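Local coordinates for protein L-fuculose phosphate aldolase (Streptococcus pneumoniae, PDB 4C24) that belongs to the class II aldolase and adducin family, holds a zinc ion in a site rich in histidine, and assembles from four chains, at residues A104-E112 and V155-L163; F36-P47 and D59-V70. All blocks are in the same frame, centred on the assembly; numbering follows the deposited sequence.

In the fold
Both contacts lie in one family domain and reach the same mixed beta-sheet, on opposite sides of the chain's centre. Interaction 2 comes first along the chain, and its second segment ends before interaction 1 begins. It pairs strand 42-45 with strand 61-64, next to the edge strand 69-71. Interaction 1 sets helix 103-110 against the hairpin of strands 154-157 and 161-166, towards the other end of the sheet, where His160 binds zinc. The centres are 26 Å apart and the nearest atoms about 9 Å, so the two do not touch. Strand 95-99, which carries His98, lies between strand 32-37 of interaction 2 and strand 161-166 of interaction 1 and so links the two parts of the sheet.

Interaction 1. Residues A104-E112 and V155-L163; sequences ATVLACLRE and VLLANHGIL. With ZN (zinc ion), chain B.
The guanidinium of Arg111 turns its edge to the carboxamide of Asn159, the two planes 74° apart, while the methyl of Ala158 packs beside the arginine, with CB 3.9 Å from Arg111 NE. An arginine suits this partly exposed place because its chain, extended from CG to NE, runs past the methyl of Ala158 to the Asn159 side chain. The other flat group, the His160 imidazole, binds zinc through NE2 at 2.0 Å. A water and His98 and His100 complete the ligands, both histidine rings standing nearly perpendicular to that of His160. Tyr119 of the second subunit meets this ring edge-to-face, so the site lies close to a subunit boundary.

His160 belongs to a classic beta bulge: with Gly161 it faces Leu157 in the hairpin of strands 154-157 and 161-166, against which helix 103-110 packs along one side. The helix finishes in a Schellman motif, with Arg111 at positive phi. Ala108 O, near that end, accepts Asn159 N at 3.0 Å; the donor sits well above the carbonyl plane, 73° out of it, and the Ala158 CA-H leans on the same oxygen. A methyl suits Ala108, whose CB already lies 3.2 Å from Leu157 O. Leu156 spans the preceding turn of the helix. Its chi1 of -51° sets CG anti to the carbonyl carbon, and the fork then reaches the helix with both branches: CD1 touches Leu107 CB at 3.7 Å and CD2 meets Ala104 CB at 3.9 Å. At Gly161, which has no side chain, Thr105 OG1 comes to 3.4 Å from CA while hydrogen-bonding to Thr101 O. Cys109 SG, compact and weakly polar, rests against Asn159 CA at 3.6 Å.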
loop_
_atom_site.group_PDB
_atom_site.type_symbol
_atom_site.label_atom_id
_atom_site.label_comp_id
_atom_site.label_asym_id
_atom_site.label_seq_id
_atom_site.Cartn_x
_atom_site.Cartn_y
_atom_site.Cartn_z
ATOM N N ALA A 104 6.618 8.164 9.657
ATOM C CA ALA A 104 7.336 9.247 10.296
ATOM C C ALA A 104 6.348 10.153 11.027
ATOM O O ALA A 104 6.629 10.601 12.133
ATOM C CB ALA A 104 8.199 9.992 9.291
ATOM N N THR A 105 5.182 10.381 10.448
ATOM C CA THR A 105 4.177 11.229 11.067
ATOM C C THR A 105 3.508 10.493 12.217
ATOM O O THR A 105 3.188 11.132 13.211
ATOM C CB THR A 105 3.164 11.700 10.031
ATOM O OG1 THR A 105 3.881 12.447 9.054
ATOM C CG2 THR A 105 2.096 12.588 10.654
ATOM N N VAL A 106 3.320 9.177 12.085
ATOM C CA VAL A 106 2.877 8.351 13.252
ATOM C C VAL A 106 3.770 8.608 14.456
ATOM O O VAL A 106 3.281 8.922 15.579
ATOM C CB VAL A 106 2.857 6.862 12.897
ATOM C CG1 VAL A 106 2.684 5.997 14.163
ATOM C CG2 VAL A 106 1.742 6.636 11.906
ATOM N N LEU A 107 5.070 8.462 14.252
ATOM C CA LEU A 107 6.008 8.728 15.349
ATOM C C LEU A 107 5.861 10.160 15.854
ATOM O O LEU A 107 5.857 10.415 17.042
ATOM C CB LEU A 107 7.429 8.423 14.929
ATOM C CG LEU A 107 7.683 6.929 14.748
ATOM C CD1 LEU A 107 9.107 6.729 14.251
ATOM C CD2 LEU A 107 7.524 6.171 16.104
ATOM N N ALA A 108 5.708 11.126 14.950
ATOM C CA ALA A 108 5.538 12.511 15.333
ATOM C C ALA A 108 4.285 12.727 16.178
ATOM O O ALA A 108 4.271 13.598 17.044
ATOM C CB ALA A 108 5.440 13.349 14.049
ATOM N N CYS A 109 3.215 11.992 15.884
ATOM C CA CYS A 109 1.970 12.158 16.629
ATOM C C CYS A 109 2.004 11.494 17.988
ATOM O O CYS A 109 1.227 11.872 18.861
ATOM C CB CYS A 109 0.755 11.726 15.813
ATOM S SG CYS A 109 0.511 12.751 14.339
ATOM N N LEU A 110 2.878 10.506 18.125
ATOM C CA LEU A 110 3.182 9.893 19.430
ATOM C C LEU A 110 4.200 10.737 20.162
ATOM O O LEU A 110 4.458 10.513 21.358
ATOM C CB LEU A 110 3.762 8.504 19.225
ATOM C CG LEU A 110 2.823 7.465 18.656
ATOM C CD1 LEU A 110 3.611 6.368 17.955
ATOM C CD2 LEU A 110 1.902 6.909 19.739
ATOM N N ARG A 111 4.822 11.682 19.455
ATOM C CA ARG A 111 5.982 12.415 19.954
ATOM C C ARG A 111 7.106 11.457 20.418
ATOM O O ARG A 111 7.704 11.621 21.499
ATOM C CB ARG A 111 5.558 13.453 21.002
ATOM C CG ARG A 111 4.490 14.391 20.470
ATOM C CD ARG A 111 4.122 15.486 21.431
ATOM N NE ARG A 111 3.063 16.331 20.913
ATOM C CZ ARG A 111 2.628 17.428 21.521
ATOM N NH1 ARG A 111 3.132 17.767 22.710
ATOM N NH2 ARG A 111 1.646 18.150 21.006
ATOM N N GLU A 112 7.365 10.442 19.581
ATOM C CA GLU A 112 8.345 9.404 19.817
ATOM C C GLU A 112 9.465 9.536 18.817
ATOM O O GLU A 112 9.189 9.695 17.621
ATOM C CB GLU A 112 7.729 8.021 19.657
ATOM C CG GLU A 112 6.829 7.594 20.809
ATOM C CD GLU A 112 7.584 6.932 21.956
ATOM O OE1 GLU A 112 8.835 6.849 21.903
ATOM O OE2 GLU A 112 6.905 6.489 22.911
ATOM N N VAL A 155 14.268 15.721 11.061
ATOM C CA VAL A 155 13.600 15.924 12.350
ATOM C C VAL A 155 12.118 15.661 12.184
ATOM O O VAL A 155 11.539 15.963 11.138
ATOM C CB VAL A 155 13.865 17.337 12.927
ATOM C CG1 VAL A 155 13.243 18.430 12.087
ATOM C CG2 VAL A 155 13.352 17.474 14.347
ATOM N N LEU A 156 11.485 15.031 13.171
ATOM C CA LEU A 156 10.045 14.902 13.191
ATOM C C LEU A 156 9.383 16.140 13.829
ATOM O O LEU A 156 9.870 16.696 14.823
ATOM C CB LEU A 156 9.632 13.615 13.926
ATOM C CG LEU A 156 10.301 12.307 13.505
ATOM C CD1 LEU A 156 9.817 11.137 14.344
ATOM C CD2 LEU A 156 10.084 12.087 12.009
ATOM N N LEU A 157 8.277 16.571 13.251
ATOM C CA LEU A 157 7.544 17.725 13.734
ATOM C C LEU A 157 6.293 17.188 14.408
ATOM O O LEU A 157 5.450 16.538 13.788
ATOM C CB LEU A 157 7.140 18.617 12.560
ATOM C CG LEU A 157 8.321 19.048 11.694
ATOM C CD1 LEU A 157 7.780 19.834 10.495
ATOM C CD2 LEU A 157 9.393 19.820 12.464
ATOM N N ALA A 158 6.204 17.444 15.720
ATOM C CA ALA A 158 5.155 16.857 16.520
ATOM C C ALA A 158 3.748 17.047 15.930
ATOM O O ALA A 158 3.346 18.161 15.610
ATOM C CB ALA A 158 5.221 17.449 17.918
ATOM N N ASN A 159 3.004 15.955 15.776
ATOM C CA ASN A 159 1.614 16.016 15.325
ATOM C C ASN A 159 1.501 16.620 13.935
ATOM O O ASN A 159 0.484 17.209 13.600
ATOM C CB ASN A 159 0.715 16.765 16.320
ATOM C CG ASN A 159 0.689 16.100 17.666
ATOM O OD1 ASN A 159 -0.050 15.147 17.901
ATOM N ND2 ASN A 159 1.508 16.583 18.530
ATOM N N HIS A 160 2.557 16.426 13.153
ATOM C CA HIS A 160 2.659 17.187 11.892
ATOM C C HIS A 160 3.324 16.418 10.772
ATOM O O HIS A 160 2.655 16.060 9.794
ATOM C CB HIS A 160 3.373 18.502 12.170
ATOM C CG HIS A 160 3.390 19.445 11.008
ATOM N ND1 HIS A 160 3.526 20.802 11.161
ATOM C CD2 HIS A 160 3.295 19.214 9.669
ATOM C CE1 HIS A 160 3.520 21.375 9.956
ATOM N NE2 HIS A 160 3.385 20.429 9.042
ATOM N N GLY A 161 4.616 16.154 10.879
ATOM C CA GLY A 161 5.314 15.494 9.776
ATOM C C GLY A 161 6.802 15.454 9.940
ATOM O O GLY A 161 7.307 15.275 11.043
ATOM N N ILE A 162 7.526 15.620 8.846
ATOM C CA ILE A 162 8.951 15.472 8.848
ATOM C C ILE A 162 9.566 16.646 8.098
ATOM O O ILE A 162 8.932 17.222 7.203
ATOM C CB ILE A 162 9.361 14.134 8.179
ATOM C CG1 ILE A 162 10.844 13.816 8.351
ATOM C CG2 ILE A 162 8.999 14.128 6.690
ATOM C CD1 ILE A 162 11.242 12.445 7.855
ATOM N N LEU A 163 10.778 16.987 8.481
ATOM C CA LEU A 163 11.619 17.943 7.796
ATOM C C LEU A 163 12.970 17.286 7.572
ATOM O O LEU A 163 13.550 16.695 8.489
ATOM C CB LEU A 163 11.790 19.220 8.623
ATOM C CG LEU A 163 12.457 20.444 7.985
ATOM C CD1 LEU A 163 11.448 21.092 7.044
ATOM C CD2 LEU A 163 12.897 21.483 9.026
HETATM ZN ZN ZN B . 3.328 20.629 7.053
HETATM O O HOH W 1 2.654 22.597 6.872
#

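Interaction 2. Residues F36-P47 and D59-V70; sequences FDREKQLMAITP and DIVVMDINGNVV
Met43 and Met63 lie side by side and point the same way from neighbouring antiparallel strands, next to edge strand 69-71 of the mixed sheet, although Met63 has two conformers and its tip is less certain. They form a hydrogen-bonded pair, as do Ile45 and Val61, and the four bonds run both ways: Met63 N reaches Met43 O at 2.8 Å in the carbonyl plane. The apolar chains of the methionines and Ile45 suit this face by packing against His83, Tyr87 and Trp80 of helix 80-89.

On the other face Leu42 crosses Val62 obliquely, with CB 4.0 Å from Val62 CG1, and its CD2 branch continues to Val70. Small Ala44 leaves room for Ile60 CG2 at 4.0 Å, where Leu13 of helix 7-22 packs on both. At one end, Pro47 CB lies 3.2 Å from Asp59 O. At the other, the Ile65 chi1 of -164° carries CG1 anti to the backbone N and brings CD1 to 3.4 Å from Phe36 CZ.

Beyond the paired strands a water donates to Gln41 O at 2.7 Å and accepts from Ile65 N. At the type I turn from Asp64 to Gly67, Asp64 OD1 accepts from Asn66 N in an Asx turn, and from Asn68 N and ND2 just past it. Three donors on one oxygen should steady the carboxylate's negative charge and fix the turn, while the apolar faces add hydrophobic burial and close packing to the four backbone bonds.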
loop_
_atom_site.group_PDB
_atom_site.type_symbol
_atom_site.label_atom_id
_atom_site.label_comp_id
_atom_site.label_asym_id
_atom_site.label_seq_id
_atom_site.Cartn_x
_atom_site.Cartn_y
_atom_site.Cartn_z
ATOM N N PHE A 36 18.560 26.617 -1.253
ATOM C CA PHE A 36 19.281 27.834 -0.912
ATOM C C PHE A 36 20.532 27.946 -1.768
ATOM O O PHE A 36 21.345 27.026 -1.826
ATOM C CB PHE A 36 19.658 27.825 0.576
ATOM C CG PHE A 36 20.097 29.168 1.092
ATOM C CD1 PHE A 36 19.173 30.198 1.243
ATOM C CD2 PHE A 36 21.428 29.405 1.415
ATOM C CE1 PHE A 36 19.569 31.446 1.713
ATOM C CE2 PHE A 36 21.825 30.652 1.894
ATOM C CZ PHE A 36 20.898 31.667 2.027
ATOM N N ASP A 37 20.671 29.088 -2.443
ATOM C CA ASP A 37 21.850 29.375 -3.245
ATOM C C ASP A 37 22.786 30.152 -2.327
ATOM O O ASP A 37 22.466 31.287 -1.940
ATOM C CB ASP A 37 21.402 30.204 -4.456
ATOM C CG ASP A 37 22.531 30.545 -5.407
ATOM O OD1 ASP A 37 23.682 30.758 -4.976
ATOM O OD2 ASP A 37 22.235 30.614 -6.626
ATOM N N ARG A 38 23.917 29.549 -1.951
ATOM C CA ARG A 38 24.862 30.180 -1.001
ATOM C C ARG A 38 25.619 31.386 -1.545
ATOM O O ARG A 38 25.981 32.286 -0.788
ATOM C CB ARG A 38 25.881 29.168 -0.469
ATOM C CG ARG A 38 25.275 28.075 0.382
ATOM C CD ARG A 38 25.053 28.553 1.797
ATOM N NE ARG A 38 24.284 27.555 2.513
ATOM C CZ ARG A 38 23.763 27.719 3.718
ATOM N NH1 ARG A 38 23.940 28.858 4.378
ATOM N NH2 ARG A 38 23.064 26.727 4.259
ATOM N N GLU A 39 25.872 31.392 -2.852
ATOM C CA GLU A 39 26.620 32.486 -3.470
ATOM C C GLU A 39 25.711 33.711 -3.499
ATOM O O GLU A 39 26.124 34.818 -3.131
ATOM C CB GLU A 39 27.072 32.101 -4.883
ATOM N N LYS A 40 24.459 33.487 -3.887
ATOM C CA LYS A 40 23.469 34.563 -3.991
ATOM C C LYS A 40 22.765 34.879 -2.674
ATOM O O LYS A 40 22.216 35.963 -2.513
ATOM C CB LYS A 40 22.429 34.236 -5.058
ATOM C CG LYS A 40 23.004 34.019 -6.447
ATOM C CD LYS A 40 21.910 33.859 -7.486
ATOM C CE LYS A 40 22.489 33.443 -8.830
ATOM N NZ LYS A 40 22.734 31.975 -8.855
ATOM N N GLN A 41 22.812 33.933 -1.736
ATOM C CA GLN A 41 22.093 34.031 -0.465
ATOM C C GLN A 41 20.585 34.223 -0.684
ATOM O O GLN A 41 19.952 35.083 -0.074
ATOM C CB GLN A 41 22.685 35.145 0.408
ATOM C CG GLN A 41 24.135 34.889 0.788
ATOM C CD GLN A 41 24.258 33.886 1.918
ATOM O OE1 GLN A 41 23.721 34.100 3.010
ATOM N NE2 GLN A 41 24.971 32.795 1.673
ATOM N N LEU A 42 20.021 33.393 -1.554
ATOM C CA LEU A 42 18.605 33.434 -1.881
ATOM C C LEU A 42 18.026 32.061 -1.653
ATOM O O LEU A 42 18.651 31.053 -2.037
ATOM C CB LEU A 42 18.397 33.796 -3.356
ATOM C CG LEU A 42 18.780 35.229 -3.718
ATOM C CD1 LEU A 42 18.622 35.402 -5.227
ATOM C CD2 LEU A 42 17.927 36.216 -2.944
ATOM N N MET A 43 16.827 32.021 -1.055
ATOM C CA MET A 43 16.055 30.794 -0.999
ATOM C C MET A 43 14.964 30.776 -2.073
ATOM O O MET A 43 14.216 31.732 -2.197
ATOM C CB MET A 43 15.441 30.627 0.413
ATOM C CG MET A 43 14.603 29.372 0.535
ATOM S SD MET A 43 13.890 29.147 2.185
ATOM C CE MET A 43 12.598 30.371 2.193
ATOM N N ALA A 44 14.859 29.668 -2.811
ATOM C CA ALA A 44 13.721 29.448 -3.672
ATOM C C ALA A 44 12.833 28.403 -3.008
ATOM O O ALA A 44 13.324 27.361 -2.583
ATOM C CB ALA A 44 14.182 28.970 -5.042
ATOM N N ILE A 45 11.545 28.679 -2.938
ATOM C CA ILE A 45 10.635 27.801 -2.203
ATOM C C ILE A 45 9.323 27.618 -2.956
ATOM O O ILE A 45 8.904 28.483 -3.718
ATOM C CB ILE A 45 10.434 28.348 -0.768
ATOM C CG1 ILE A 45 9.706 27.305 0.077
ATOM C CG2 ILE A 45 9.707 29.688 -0.774
ATOM C CD1 ILE A 45 9.821 27.529 1.580
ATOM N N THR A 46 8.679 26.481 -2.770
ATOM C CA THR A 46 7.352 26.256 -3.349
ATOM C C THR A 46 6.301 27.190 -2.780
ATOM O O THR A 46 6.454 27.685 -1.659
ATOM C CB THR A 46 6.953 24.780 -3.197
ATOM O OG1 THR A 46 7.093 24.406 -1.806
ATOM C CG2 THR A 46 7.879 23.914 -4.033
ATOM N N PRO A 47 5.226 27.462 -3.537
ATOM C CA PRO A 47 4.202 28.400 -3.098
ATOM C C PRO A 47 3.189 27.732 -2.181
ATOM O O PRO A 47 3.096 26.496 -2.174
ATOM C CB PRO A 47 3.524 28.779 -4.418
ATOM C CG PRO A 47 3.587 27.497 -5.178
ATOM C CD PRO A 47 4.971 26.993 -4.919
ATOM N N ASP A 59 5.333 30.262 -10.168
ATOM C CA ASP A 59 4.730 30.147 -8.826
ATOM C C ASP A 59 5.787 30.002 -7.735
ATOM O O ASP A 59 5.473 30.175 -6.536
ATOM C CB ASP A 59 3.824 28.919 -8.720
ATOM C CG ASP A 59 2.556 29.028 -9.562
ATOM O OD1 ASP A 59 1.920 30.112 -9.596
ATOM O OD2 ASP A 59 2.186 27.995 -10.166
ATOM N N ILE A 60 7.002 29.629 -8.125
ATOM C CA ILE A 60 8.133 29.520 -7.158
ATOM C C ILE A 60 8.436 30.903 -6.621
ATOM O O ILE A 60 8.441 31.902 -7.343
ATOM C CB ILE A 60 9.411 28.841 -7.738
ATOM C CG1 ILE A 60 9.086 27.428 -8.248
ATOM C CG2 ILE A 60 10.588 28.838 -6.731
ATOM C CD1 ILE A 60 8.623 26.463 -7.169
ATOM N N VAL A 61 8.643 30.965 -5.312
ATOM C CA VAL A 61 8.906 32.217 -4.652
ATOM C C VAL A 61 10.365 32.260 -4.257
ATOM O O VAL A 61 10.921 31.264 -3.764
ATOM C CB VAL A 61 8.012 32.421 -3.399
ATOM C CG1 VAL A 61 8.371 33.721 -2.711
ATOM C CG2 VAL A 61 6.529 32.418 -3.757
ATOM N N VAL A 62 10.998 33.406 -4.492
ATOM C CA VAL A 62 12.414 33.547 -4.171
ATOM C C VAL A 62 12.519 34.627 -3.112
ATOM O O VAL A 62 11.906 35.685 -3.212
ATOM C CB VAL A 62 13.256 33.923 -5.413
ATOM C CG1 VAL A 62 14.735 34.020 -5.057
ATOM C CG2 VAL A 62 13.034 32.863 -6.479
ATOM N N MET A 63 13.276 34.330 -2.061
ATOM C CA MET A 63 13.389 35.184 -0.912
ATOM C C MET A 63 14.837 35.431 -0.562
ATOM O O MET A 63 15.663 34.563 -0.765
ATOM C CB MET A 63 12.828 34.393 0.251
ATOM C CG MET A 63 11.829 35.106 1.096
ATOM S SD MET A 63 11.339 33.780 2.206
ATOM C CE MET A 63 9.870 33.216 1.357
ATOM N N ASP A 64 15.138 36.585 0.019
ATOM C CA ASP A 64 16.468 36.822 0.566
ATOM C C ASP A 64 16.587 36.225 1.992
ATOM O O ASP A 64 15.631 35.670 2.515
ATOM C CB ASP A 64 16.851 38.309 0.482
ATOM C CG ASP A 64 16.201 39.178 1.550
ATOM O OD1 ASP A 64 15.515 38.659 2.476
ATOM O OD2 ASP A 64 16.388 40.418 1.489
ATOM N N ILE A 65 17.771 36.341 2.573
ATOM C CA ILE A 65 18.075 35.620 3.827
ATOM C C ILE A 65 17.221 36.121 4.984
ATOM O O ILE A 65 17.077 35.401 5.980
ATOM C CB ILE A 65 19.574 35.676 4.195
ATOM C CG1 ILE A 65 19.915 34.622 5.255
ATOM C CG2 ILE A 65 19.972 37.064 4.695
ATOM C CD1 ILE A 65 19.755 33.214 4.772
ATOM N N ASN A 66 16.648 37.315 4.853
ATOM C CA ASN A 66 15.741 37.850 5.884
ATOM C C ASN A 66 14.253 37.670 5.572
ATOM O O ASN A 66 13.371 38.203 6.255
ATOM C CB ASN A 66 16.114 39.297 6.177
ATOM C CG ASN A 66 17.471 39.394 6.822
ATOM O OD1 ASN A 66 17.670 38.872 7.919
ATOM N ND2 ASN A 66 18.424 40.006 6.141
ATOM N N GLY A 67 13.965 36.894 4.530
ATOM C CA GLY A 67 12.594 36.589 4.189
ATOM C C GLY A 67 11.874 37.625 3.360
ATOM O O GLY A 67 10.644 37.595 3.268
ATOM N N ASN A 68 12.628 38.517 2.719
ATOM C CA ASN A 68 12.018 39.484 1.814
ATOM C C ASN A 68 11.891 38.835 0.459
ATOM O O ASN A 68 12.878 38.321 -0.084
ATOM C CB ASN A 68 12.887 40.715 1.700
ATOM C CG ASN A 68 13.031 41.433 3.018
ATOM O OD1 ASN A 68 12.090 42.022 3.510
ATOM N ND2 ASN A 68 14.214 41.371 3.587
ATOM N N VAL A 69 10.665 38.821 -0.042
ATOM C CA VAL A 69 10.383 38.223 -1.350
ATOM C C VAL A 69 10.974 39.114 -2.440
ATOM O O VAL A 69 10.752 40.324 -2.450
ATOM C CB VAL A 69 8.878 38.057 -1.575
ATOM C CG1 VAL A 69 8.622 37.522 -2.983
ATOM C CG2 VAL A 69 8.323 37.084 -0.553
ATOM N N VAL A 70 11.752 38.495 -3.318
ATOM C CA VAL A 70 12.385 39.227 -4.421
ATOM C C VAL A 70 11.929 38.717 -5.795
ATOM O O VAL A 70 12.093 39.425 -6.813
ATOM C CB VAL A 70 13.921 39.217 -4.290
ATOM C CG1 VAL A 70 14.349 40.103 -3.127
ATOM C CG2 VAL A 70 14.451 37.790 -4.145
HETATM O O HOH W 2 20.029 37.448 1.151
#